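Local atomic coordinates of uncharacterized protein (Enterococcus faecalis, PDB entry 2QRU), a protein that is of unknown function but, as a member of the alpha/beta hydrolase superfamily, probably acts as a hydrolase. Residues L78-L81 with T82-Q86; Y108-L111 with Q112-Q116; Y131-D135 with L136-K140; W165-P168 with F169-Y173; S229-I232 with G233-P237. All coordinates share one frame; numbering follows the deposited sequence.

Contact 1. Residues L78-L81 with T82-Q86; sequences LRTL and TETFQ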
# COMPACT_ATOMS: atom_id res chain seq x y z
N LEU A 78 10.77 -5.14 -1.76
CA LEU A 78 10.89 -4.56 -0.41
C LEU A 78 12.24 -3.84 -0.24
O LEU A 78 12.27 -2.71 0.23
CB LEU A 78 10.72 -5.66 0.66
CG LEU A 78 9.28 -6.15 0.80
CD1 LEU A 78 9.17 -7.38 1.72
CD2 LEU A 78 8.34 -4.99 1.21
N ARG A 79 13.35 -4.47 -0.67
CA ARG A 79 14.66 -3.84 -0.58
C ARG A 79 14.69 -2.51 -1.36
O ARG A 79 15.17 -1.48 -0.87
CB ARG A 79 15.72 -4.80 -1.17
CG ARG A 79 17.16 -4.37 -1.06
CD ARG A 79 18.06 -5.59 -1.36
NE ARG A 79 17.50 -6.79 -0.72
CZ ARG A 79 17.13 -7.92 -1.33
NH1 ARG A 79 17.31 -8.10 -2.64
NH2 ARG A 79 16.61 -8.91 -0.60
N THR A 80 14.18 -2.56 -2.59
CA THR A 80 14.11 -1.37 -3.46
C THR A 80 13.22 -0.28 -2.86
O THR A 80 13.52 0.90 -2.98
CB THR A 80 13.69 -1.76 -4.88
OG1 THR A 80 14.69 -2.64 -5.43
CG2 THR A 80 13.59 -0.52 -5.78
N LEU A 81 12.15 -0.68 -2.16
CA LEU A 81 11.26 0.31 -1.54
C LEU A 81 12.03 1.08 -0.44
O LEU A 81 11.92 2.31 -0.35
CB LEU A 81 10.00 -0.38 -1.01
CG LEU A 81 9.00 0.53 -0.29
CD1 LEU A 81 8.57 1.72 -1.15
CD2 LEU A 81 7.78 -0.29 0.22
N THR A 82 12.85 0.37 0.33
CA THR A 82 13.66 1.02 1.36
C THR A 82 14.63 1.99 0.69
O THR A 82 14.68 3.17 1.06
CB THR A 82 14.44 -0.01 2.18
OG1 THR A 82 13.52 -0.93 2.78
CG2 THR A 82 15.23 0.69 3.28
N GLU A 83 15.32 1.52 -0.34
CA GLU A 83 16.22 2.38 -1.14
C GLU A 83 15.49 3.64 -1.60
O GLU A 83 16.02 4.77 -1.49
CB GLU A 83 16.76 1.65 -2.37
CG GLU A 83 17.71 2.55 -3.20
CD GLU A 83 18.16 1.97 -4.54
OE1 GLU A 83 17.38 1.18 -5.15
OE2 GLU A 83 19.29 2.34 -4.99
N THR A 84 14.31 3.43 -2.18
CA THR A 84 13.51 4.50 -2.76
C THR A 84 13.11 5.51 -1.69
O THR A 84 13.19 6.74 -1.90
CB THR A 84 12.25 3.95 -3.47
OG1 THR A 84 12.67 2.99 -4.46
CG2 THR A 84 11.49 5.08 -4.16
N PHE A 85 12.71 4.99 -0.52
CA PHE A 85 12.34 5.90 0.56
C PHE A 85 13.53 6.75 0.98
O PHE A 85 13.40 7.95 1.20
CB PHE A 85 11.76 5.19 1.78
CG PHE A 85 11.29 6.17 2.81
CD1 PHE A 85 9.98 6.65 2.77
CD2 PHE A 85 12.18 6.69 3.76
CE1 PHE A 85 9.54 7.62 3.69
CE2 PHE A 85 11.73 7.67 4.69
CZ PHE A 85 10.44 8.11 4.65
N GLN A 86 14.69 6.10 1.12
CA GLN A 86 15.89 6.82 1.51
C GLN A 86 16.23 7.97 0.53
O GLN A 86 16.52 9.08 0.97
CB GLN A 86 17.07 5.86 1.67
CG GLN A 86 16.94 4.95 2.86
CD GLN A 86 18.21 4.13 3.03
OE1 GLN A 86 18.36 3.07 2.41
NE2 GLN A 86 19.15 4.64 3.82
O HOH W 1 11.05 -2.06 2.83
O HOH W 2 16.98 -1.44 -5.85

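Contact 2. Residues Y108-L111 with Q112-Q116; sequences YLML and QLTKQ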
# COMPACT_ATOMS: atom_id res chain seq x y z
N TYR A 108 0.61 -3.61 3.20
CA TYR A 108 1.65 -4.58 3.52
C TYR A 108 3.04 -3.94 3.31
O TYR A 108 3.95 -4.03 4.19
CB TYR A 108 1.48 -5.81 2.63
CG TYR A 108 2.61 -6.81 2.79
CD1 TYR A 108 2.71 -7.61 3.92
CD2 TYR A 108 3.59 -6.93 1.81
CE1 TYR A 108 3.79 -8.55 4.07
CE2 TYR A 108 4.65 -7.85 1.94
CZ TYR A 108 4.74 -8.67 3.08
OH TYR A 108 5.79 -9.59 3.27
N LEU A 109 3.22 -3.29 2.16
CA LEU A 109 4.48 -2.63 1.83
C LEU A 109 4.80 -1.57 2.88
O LEU A 109 5.92 -1.53 3.39
CB LEU A 109 4.43 -2.04 0.41
CG LEU A 109 4.41 -3.08 -0.72
CD1 LEU A 109 4.19 -2.30 -2.05
CD2 LEU A 109 5.68 -4.00 -0.75
N MSE A 110 3.80 -0.77 3.26
CA MSE A 110 4.00 0.27 4.28
C MSE A 110 4.50 -0.30 5.61
O MSE A 110 5.45 0.22 6.27
CB MSE A 110 2.67 0.99 4.53
CG MSE A 110 2.69 1.82 5.85
SE MSE A 110 0.89 2.60 6.04
CE MSE A 110 0.01 0.98 6.73
N LEU A 111 3.89 -1.41 6.02
CA LEU A 111 4.25 -2.02 7.31
C LEU A 111 5.65 -2.64 7.26
O LEU A 111 6.45 -2.48 8.20
CB LEU A 111 3.18 -3.03 7.73
CG LEU A 111 1.83 -2.35 8.05
CD1 LEU A 111 0.71 -3.42 8.12
CD2 LEU A 111 1.90 -1.55 9.35
N GLN A 112 5.97 -3.30 6.14
CA GLN A 112 7.31 -3.84 5.96
C GLN A 112 8.33 -2.69 5.92
O GLN A 112 9.36 -2.77 6.57
CB GLN A 112 7.41 -4.68 4.68
CG GLN A 112 6.65 -6.01 4.78
CD GLN A 112 7.38 -7.04 5.66
OE1 GLN A 112 8.54 -6.86 6.01
NE2 GLN A 112 6.66 -8.10 6.03
N LEU A 113 8.02 -1.62 5.20
CA LEU A 113 8.95 -0.47 5.11
C LEU A 113 9.18 0.10 6.51
O LEU A 113 10.32 0.40 6.91
CB LEU A 113 8.32 0.59 4.20
CG LEU A 113 9.09 1.91 4.08
CD1 LEU A 113 10.53 1.70 3.58
CD2 LEU A 113 8.34 2.83 3.14
N THR A 114 8.10 0.23 7.27
CA THR A 114 8.20 0.77 8.63
C THR A 114 9.24 0.03 9.47
O THR A 114 10.10 0.63 10.09
CB THR A 114 6.83 0.80 9.32
OG1 THR A 114 5.98 1.69 8.60
CG2 THR A 114 6.99 1.35 10.76
N LYS A 115 9.17 -1.30 9.45
CA LYS A 115 10.15 -2.11 10.18
C LYS A 115 11.58 -1.76 9.75
O LYS A 115 12.50 -1.56 10.59
CB LYS A 115 9.84 -3.57 9.94
CG LYS A 115 10.86 -4.51 10.64
CD LYS A 115 10.62 -5.94 10.16
CE LYS A 115 11.64 -6.89 10.73
NZ LYS A 115 11.67 -6.83 12.22
N GLN A 116 11.79 -1.67 8.44
CA GLN A 116 13.12 -1.34 7.91
C GLN A 116 13.58 0.07 8.27
O GLN A 116 14.76 0.27 8.60
CB GLN A 116 13.18 -1.55 6.41
CG GLN A 116 13.06 -2.99 6.05
CD GLN A 116 14.02 -3.86 6.88
OE1 GLN A 116 15.23 -3.58 6.97
NE2 GLN A 116 13.49 -4.92 7.49

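Contact 3. Residues Y131-D135 with L136-K140; sequences YGYTD and LEFIK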
# COMPACT_ATOMS: atom_id res chain seq x y z
N TYR A 131 -7.07 -1.71 4.43
CA TYR A 131 -7.23 -3.15 4.13
C TYR A 131 -5.95 -3.85 3.61
O TYR A 131 -5.96 -4.66 2.67
CB TYR A 131 -8.47 -3.40 3.25
CG TYR A 131 -8.69 -2.40 2.13
CD1 TYR A 131 -8.03 -2.52 0.91
CD2 TYR A 131 -9.56 -1.32 2.30
CE1 TYR A 131 -8.25 -1.60 -0.13
CE2 TYR A 131 -9.77 -0.38 1.27
CZ TYR A 131 -9.11 -0.52 0.07
OH TYR A 131 -9.39 0.41 -0.96
N GLY A 132 -4.84 -3.52 4.29
CA GLY A 132 -3.57 -4.23 4.05
C GLY A 132 -3.48 -5.50 4.90
O GLY A 132 -4.49 -6.04 5.41
N TYR A 133 -2.24 -5.96 5.09
CA TYR A 133 -1.96 -7.23 5.75
C TYR A 133 -0.54 -7.25 6.26
O TYR A 133 0.29 -6.44 5.81
CB TYR A 133 -2.26 -8.38 4.82
CG TYR A 133 -1.90 -8.19 3.36
CD1 TYR A 133 -2.82 -7.62 2.46
CD2 TYR A 133 -0.66 -8.65 2.86
CE1 TYR A 133 -2.50 -7.46 1.09
CE2 TYR A 133 -0.35 -8.47 1.51
CZ TYR A 133 -1.28 -7.91 0.63
OH TYR A 133 -0.99 -7.77 -0.72
N THR A 134 -0.25 -8.19 7.18
CA THR A 134 1.00 -8.18 7.92
C THR A 134 1.86 -9.41 7.53
O THR A 134 3.02 -9.51 7.92
CB THR A 134 0.73 -8.26 9.45
OG1 THR A 134 -0.19 -9.32 9.70
CG2 THR A 134 0.16 -6.93 9.98
N ASP A 135 1.26 -10.32 6.77
CA ASP A 135 1.95 -11.51 6.27
C ASP A 135 1.22 -11.97 5.01
O ASP A 135 0.20 -11.38 4.62
CB ASP A 135 2.07 -12.59 7.37
CG ASP A 135 0.74 -13.19 7.78
OD1 ASP A 135 -0.04 -13.60 6.87
OD2 ASP A 135 0.46 -13.28 9.00
N LEU A 136 1.76 -13.00 4.37
CA LEU A 136 1.23 -13.46 3.09
C LEU A 136 0.48 -14.80 3.23
O LEU A 136 0.11 -15.43 2.22
CB LEU A 136 2.38 -13.55 2.07
CG LEU A 136 3.08 -12.19 1.82
CD1 LEU A 136 4.31 -12.40 0.95
CD2 LEU A 136 2.13 -11.17 1.22
N GLU A 137 0.20 -15.24 4.47
CA GLU A 137 -0.35 -16.60 4.67
C GLU A 137 -1.69 -16.76 3.98
O GLU A 137 -2.02 -17.83 3.47
CB GLU A 137 -0.51 -16.93 6.16
CG GLU A 137 0.78 -16.86 6.91
CD GLU A 137 1.81 -17.83 6.34
OE1 GLU A 137 1.46 -19.01 6.12
OE2 GLU A 137 2.93 -17.37 6.09
N PHE A 138 -2.47 -15.68 3.94
CA PHE A 138 -3.84 -15.76 3.43
C PHE A 138 -3.89 -16.15 1.93
O PHE A 138 -4.91 -16.63 1.44
CB PHE A 138 -4.60 -14.45 3.71
CG PHE A 138 -4.11 -13.29 2.90
CD1 PHE A 138 -3.00 -12.57 3.33
CD2 PHE A 138 -4.74 -12.91 1.73
CE1 PHE A 138 -2.51 -11.54 2.58
CE2 PHE A 138 -4.27 -11.85 0.97
CZ PHE A 138 -3.14 -11.16 1.40
N ILE A 139 -2.79 -15.95 1.20
CA ILE A 139 -2.81 -16.28 -0.24
C ILE A 139 -2.71 -17.79 -0.49
O ILE A 139 -2.85 -18.25 -1.63
CB ILE A 139 -1.74 -15.49 -1.09
CG1 ILE A 139 -0.34 -16.09 -0.97
CG2 ILE A 139 -1.78 -14.00 -0.75
CD1 ILE A 139 0.72 -15.36 -1.81
N LYS A 140 -2.49 -18.55 0.59
CA LYS A 140 -2.47 -20.02 0.51
C LYS A 140 -3.89 -20.56 0.45
O LYS A 140 -4.12 -21.69 -0.02
CB LYS A 140 -1.76 -20.59 1.73
CG LYS A 140 -0.26 -20.38 1.77
CD LYS A 140 0.32 -20.87 3.11
CE LYS A 140 1.85 -20.82 3.15
NZ LYS A 140 2.39 -21.12 4.50

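Contact 4. Residues W165-P168 with F169-Y173; sequences WDDP and FLSRY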
# COMPACT_ATOMS: atom_id res chain seq x y z
N TRP A 165 7.99 -0.11 -12.96
CA TRP A 165 7.82 0.87 -11.87
C TRP A 165 6.39 1.35 -11.73
O TRP A 165 6.02 1.89 -10.67
CB TRP A 165 8.69 2.11 -12.10
CG TRP A 165 10.14 1.98 -11.78
CD1 TRP A 165 11.18 2.04 -12.66
CD2 TRP A 165 10.73 1.77 -10.48
NE1 TRP A 165 12.38 1.90 -12.00
CE2 TRP A 165 12.13 1.75 -10.66
CE3 TRP A 165 10.21 1.65 -9.18
CZ2 TRP A 165 13.01 1.55 -9.60
CZ3 TRP A 165 11.10 1.46 -8.13
CH2 TRP A 165 12.47 1.43 -8.34
N ASP A 166 5.61 1.19 -12.80
CA ASP A 166 4.26 1.77 -12.85
C ASP A 166 3.44 1.12 -13.95
O ASP A 166 3.96 0.78 -15.02
CB ASP A 166 4.39 3.28 -13.10
CG ASP A 166 3.06 4.02 -13.00
OD1 ASP A 166 2.24 3.71 -12.08
OD2 ASP A 166 2.88 4.95 -13.81
N ASP A 167 2.15 0.96 -13.68
CA ASP A 167 1.20 0.35 -14.60
C ASP A 167 -0.02 1.28 -14.67
O ASP A 167 -1.08 0.96 -14.11
CB ASP A 167 0.86 -1.06 -14.10
CG ASP A 167 -0.21 -1.76 -14.91
OD1 ASP A 167 -0.32 -1.55 -16.15
OD2 ASP A 167 -0.95 -2.56 -14.29
N PRO A 168 0.15 2.45 -15.31
CA PRO A 168 -0.85 3.54 -15.16
C PRO A 168 -2.27 3.24 -15.67
O PRO A 168 -3.22 3.90 -15.26
CB PRO A 168 -0.23 4.71 -15.92
CG PRO A 168 0.75 4.08 -16.88
CD PRO A 168 1.29 2.85 -16.16
N PHE A 169 -2.42 2.24 -16.54
CA PHE A 169 -3.73 1.91 -17.10
C PHE A 169 -4.26 0.56 -16.62
O PHE A 169 -5.20 0.00 -17.21
CB PHE A 169 -3.68 2.02 -18.62
CG PHE A 169 -3.24 3.37 -19.09
CD1 PHE A 169 -3.94 4.51 -18.69
CD2 PHE A 169 -2.09 3.51 -19.86
CE1 PHE A 169 -3.53 5.79 -19.10
CE2 PHE A 169 -1.67 4.78 -20.29
CZ PHE A 169 -2.39 5.92 -19.90
N LEU A 170 -3.66 0.03 -15.54
CA LEU A 170 -4.07 -1.24 -14.95
C LEU A 170 -4.06 -2.40 -15.95
O LEU A 170 -4.89 -3.31 -15.87
CB LEU A 170 -5.43 -1.11 -14.24
CG LEU A 170 -5.68 0.18 -13.44
CD1 LEU A 170 -7.00 0.15 -12.67
CD2 LEU A 170 -4.53 0.44 -12.49
N SER A 171 -3.12 -2.37 -16.89
CA SER A 171 -3.05 -3.36 -17.93
C SER A 171 -2.62 -4.74 -17.40
O SER A 171 -2.90 -5.77 -18.02
CB SER A 171 -2.10 -2.89 -19.04
OG SER A 171 -0.76 -2.92 -18.59
N ARG A 172 -1.96 -4.74 -16.24
CA ARG A 172 -1.47 -6.00 -15.66
C ARG A 172 -2.51 -6.62 -14.71
O ARG A 172 -2.24 -7.65 -14.08
CB ARG A 172 -0.13 -5.76 -14.96
CG ARG A 172 0.98 -5.20 -15.85
CD ARG A 172 2.15 -4.67 -15.00
NE ARG A 172 2.74 -5.73 -14.19
CZ ARG A 172 3.64 -6.61 -14.63
NH1 ARG A 172 4.10 -6.53 -15.87
NH2 ARG A 172 4.11 -7.57 -13.82
N TYR A 173 -3.69 -5.99 -14.63
CA TYR A 173 -4.79 -6.48 -13.79
C TYR A 173 -5.11 -7.98 -14.03
O TYR A 173 -5.25 -8.77 -13.09
CB TYR A 173 -6.04 -5.59 -13.98
CG TYR A 173 -7.32 -6.17 -13.42
CD1 TYR A 173 -8.11 -7.03 -14.19
CD2 TYR A 173 -7.74 -5.86 -12.12
CE1 TYR A 173 -9.28 -7.57 -13.69
CE2 TYR A 173 -8.91 -6.39 -11.60
CZ TYR A 173 -9.68 -7.24 -12.39
OH TYR A 173 -10.84 -7.77 -11.89
O HOH W 3 -0.94 0.37 -17.93

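Contact 5. Residues S229-I232 with G233-P237; sequences SKKI and GRTIP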
# COMPACT_ATOMS: atom_id res chain seq x y z
N SER A 229 -6.60 -6.20 9.29
CA SER A 229 -6.75 -4.79 9.67
C SER A 229 -7.16 -4.63 11.13
O SER A 229 -6.82 -3.63 11.74
CB SER A 229 -7.70 -4.07 8.70
OG SER A 229 -7.09 -3.96 7.42
N LYS A 230 -7.90 -5.58 11.67
CA LYS A 230 -8.16 -5.55 13.15
C LYS A 230 -6.84 -5.61 13.91
O LYS A 230 -6.62 -4.82 14.82
CB LYS A 230 -9.01 -6.73 13.62
CG LYS A 230 -10.43 -6.62 13.11
CD LYS A 230 -11.20 -7.86 13.51
CE LYS A 230 -12.61 -7.80 13.03
NZ LYS A 230 -13.30 -9.15 13.15
N LYS A 231 -5.98 -6.58 13.56
CA LYS A 231 -4.70 -6.73 14.23
C LYS A 231 -3.89 -5.44 14.08
O LYS A 231 -3.29 -4.95 15.04
CB LYS A 231 -3.92 -7.93 13.66
CG LYS A 231 -2.52 -8.07 14.26
CD LYS A 231 -1.97 -9.48 14.18
CE LYS A 231 -1.64 -9.84 12.75
NZ LYS A 231 -0.92 -11.16 12.78
N ILE A 232 -3.86 -4.90 12.86
CA ILE A 232 -3.07 -3.71 12.59
C ILE A 232 -3.56 -2.52 13.43
O ILE A 232 -2.73 -1.76 13.96
CB ILE A 232 -3.08 -3.36 11.06
CG1 ILE A 232 -2.29 -4.41 10.26
CG2 ILE A 232 -2.48 -1.99 10.79
CD1 ILE A 232 -2.71 -4.44 8.74
N GLY A 233 -4.87 -2.36 13.59
CA GLY A 233 -5.36 -1.22 14.36
C GLY A 233 -5.43 -1.44 15.86
O GLY A 233 -5.73 -0.50 16.62
N ARG A 234 -5.17 -2.67 16.30
CA ARG A 234 -5.36 -3.03 17.73
C ARG A 234 -4.03 -3.46 18.38
O ARG A 234 -3.79 -3.20 19.57
CB ARG A 234 -6.44 -4.12 17.88
CG ARG A 234 -7.81 -3.54 17.64
CD ARG A 234 -8.86 -4.63 17.49
NE ARG A 234 -10.18 -4.04 17.28
CZ ARG A 234 -11.27 -4.73 16.98
NH1 ARG A 234 -11.23 -6.05 16.82
NH2 ARG A 234 -12.45 -4.10 16.85
N THR A 235 -3.16 -4.08 17.60
CA THR A 235 -1.89 -4.56 18.16
C THR A 235 -0.85 -3.45 18.17
O THR A 235 -0.03 -3.35 19.10
CB THR A 235 -1.41 -5.79 17.38
OG1 THR A 235 -2.41 -6.81 17.55
CG2 THR A 235 -0.09 -6.30 17.93
N ILE A 236 -0.88 -2.63 17.12
CA ILE A 236 -0.04 -1.42 17.15
C ILE A 236 -0.61 -0.51 18.27
O ILE A 236 -1.82 -0.29 18.31
CB ILE A 236 -0.06 -0.70 15.79
CG1 ILE A 236 0.48 -1.66 14.70
CG2 ILE A 236 0.73 0.61 15.88
CD1 ILE A 236 0.54 -1.06 13.28
N PRO A 237 0.23 -0.03 19.20
CA PRO A 237 -0.35 0.80 20.29
C PRO A 237 -0.98 2.12 19.84
O PRO A 237 -0.61 2.67 18.78
CB PRO A 237 0.88 1.13 21.17
CG PRO A 237 1.86 0.07 20.86
CD PRO A 237 1.69 -0.21 19.40

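Contact 1. Residues L78-L81 with T82-Q86
Residues 78-81 and 82-86 are successive turns of one alpha helix, joined by i to i+4 backbone bonds such as Glu83 N to Arg79 O (3.1 Å, 172° at the hydrogen) and Phe85 N to Leu81 O (2.8 Å). Thr80 O receives two donors from the same residue. Thr84 N makes the regular helical bond at 2.8 Å, and Thr84 OG1 comes in at 2.7 Å from above the carbonyl plane, 42° out of it. That hydroxyl is swung back beside its own backbone N (chi1 -56°), which folds it against the preceding turn. Asn13 ND2 in turn donates to Thr84 OG1 and also to Glu83 OE1, so one amide spans two neighbouring side chains. Two waters extend the network. The first lies 2.7 Å from Thr82 OG1 and donates to Leu78 O; the second lies 2.6 Å from Thr80 OG1 and donates to Glu83 OE1 at 2.7 Å. Thr80 OG1 is also bonded one turn back, to His76 O. Leu81 and Phe85 present the buried flank to strand 28-33, where they meet Leu33 and Val31, while Arg79 and Glu83 occupy the exposed flank. A threonine hydroxyl bonded to the i-4 carbonyl is common in alpha helices, here on helix 74-93, one of those packed on the central sheet of the alpha/beta hydrolase fold.

Contact 2. Residues Y108-L111 with Q112-Q116
Tyr108 and Gln112 are brought together by different first torsions: the tyrosine CG points away from its backbone N (chi1 174°), whereas the glutamine CG turns back beside its own N and the chain then bends at chi2 (-74°). The pair sits on helix 105-119 of the beta-alpha-beta unit formed with strands 98-103 and 127-130, the helix that follows the presumed nucleophile elbow of the alpha/beta hydrolase fold. Gln112 CG lies over one face of the Tyr108 ring, offset toward the rim, in a CH-pi contact 3.9 Å from the centroid. Beyond it the amide tilts across the ring with the two planes 57° apart, and Gln112 NE2 passes 3.5 Å from Tyr108 CE1. The phenol oxygen is committed further off, in a hydrogen bond to Tyr200 O, which fixes where the end of the ring sits, and the ring also meets that of Tyr133. Backbone bonds run along the helix beneath these groups: Gln112 N to Tyr108 O (2.9 Å) and Leu113 N to Leu109 O (2.8 Å). Leu109 meets Leu78 and Leu81 of helix 74-93. Met110, a selenomethionine, and Thr114 press on Leu100 and Leu127 of the sheet, and Leu111 reaches Leu202 and Phe210. On the sheet side Met110 O is gripped twice by one residue, by Thr114 N at 2.8 Å and by Thr114 OG1 at 2.8 Å, the two donors approaching from opposite faces of the carbonyl plane.

Contact 3. Residues Y131-D135 with L136-K140
Tyr133 and Phe138 supply the aromatic part of this turn, in a T-shaped pair: the edge of the Phe138 ring points into the face of Tyr133, with centroids 4.7 Å apart and planes at 64°. Phe138 CZ stands over the centre of the tyrosine ring, and Phe138 CE1 comes within 3.4 Å of Tyr133 CD2. Both rings are turned in over their own backbone (chi1 38° for Tyr133 and 70° for Phe138), which folds them together. The turn lies in the loop after strand 127-130, where Tyr133 borders the presumed Ser-His-Asp site of the alpha/beta hydrolase fold. The aliphatic contribution comes from Leu136, whose CD2 touches Tyr133 CE2 at 3.7 Å.

The polar contacts centre on Asp135. Its OD1 accepts from Glu137 N at 2.9 Å, an Asx turn, met on the anti side of the carboxylate and out of its plane. Tyr228 OH of helix 227-235 is also bonded to Asp135 OD1, so this oxygen has two partners. Glu137 OE1 takes a salt bridge from Lys140 NZ at 2.8 Å on its syn lone pair, which links the two ends of the 3-10 segment 137-140. The other oxygen, Glu137 OE2, stays 4.9 Å from Asp135 OD1, the like charges not in contact.

Asp135 O is buried with no hydrogen-bond partner; the edge of the Phe138 ring faces it, with CE1 3.4 Å away. The weakly positive ring hydrogens there probably offset part of the missing bond, while the two polar neighbours of Asp135 OD1 would tend to stabilise a charged carboxylate.

Contact 4. Residues W165-P168 with F169-Y173
Asp167 OD1 is gripped by several groups: Ser171 OG donates to it at 2.8 Å, a water donates at 2.7 Å, and Ser171 N adds a weak bond with a bent N-H at 3.0 Å. The other oxygen, Asp167 OD2, takes Arg172 N at 3.1 Å from its syn side, 25° out of the carboxylate plane, and Gly41 N bonds to it as well. With CG extended away from the backbone N (chi1 175°), the carboxylate reaches across the bend of the chain to the backbone of residues 171-172. The same water accepts from Phe169 N at 2.8 Å, so it bridges the carboxylate and the backbone of the first turn. The charged atoms do not touch, Asp167 OD2 lying 4.9 Å from Arg172 NE. The aliphatic CB, CG and CD of Arg172 cross the carboxylate; the guanidinium stands nearly perpendicular to it (88°) and bonds to Ile39 O, Asn71 OD1, Ala69 O and Asp159 O. On the outer side Pro168 CG covers one face of the exposed Phe169 ring, near its rim, 4.2 Å from Phe169 CD2. Two type I beta turns follow one another: Leu170 N to Asp167 O (3.1 Å) closes the first, with Pro168 at its second position, and Leu170-Tyr173 forms the second. The paired turns, bridged by the Asp167 carboxylate, end the long loop after strand 127-130, just before helix 173-181 of the alpha/beta hydrolase fold.

Contact 5. Residues S229-I232 with G233-P237
Ile232 and Ile236 make the tight side of this contact, lying side by side and pointing the same way, with Ile232 CG2 4.0 Å from Ile236 CD1. Ile236 CG1 also rests 3.3 Å from Ile232 O. Both isoleucines press on Cys213 of the adjoining strand, and Ile236 also meets Phe210. The looser, more exposed side is formed by Lys230 and Arg234, whose chains run together toward the surface, Lys230 CD passing Arg234 NH1 at 3.8 Å. Their like charges stay apart, with Lys230 NZ 5.2 Å from Arg234 NH1, and Phe241 lies against both. Between the two sides, the Lys231 chain leaves directed away from its backbone N (chi1 176°) and runs beside Thr235, its CG 3.5 Å from Thr235 OG1. Lys231 O accepts both Thr235 N at 2.7 Å, the i+4 bond, and Arg234 N at 3.2 Å, an i+3 bond from well above the carbonyl plane. Gly233 N keeps the alpha-helical bond to Ser229 O. Helix 227-235 connects strand 213-218 to strand 240-244, as in a beta-alpha-beta crossover.

Contacts 2, 3 and 5 touch one another, and contact 1 joins them through contact 2. There Leu78 CD2 lies 3.5 Å from Leu109 CD2. Contact 2 leans on contact 3 through Tyr108 CD1 and Tyr133 O (3.3 Å) and on contact 5 through Leu111 CD1 and Ile232 CD1 (3.6 Å), while Thr134 CG2 of contact 3 packs 3.5 Å from Ile232 CG1. Contact 4 joins by way of Trp165 CH2, 3.4 Å from Thr80 CG2, but its centre is about 30 Å from that of contact 5. Contact 3 borders the presumed Ser-His-Asp active site: Tyr133 touches its residues, its side chain about 5 Å, nearest atoms, from a bound phosphate, probably from the crystallisation liquor.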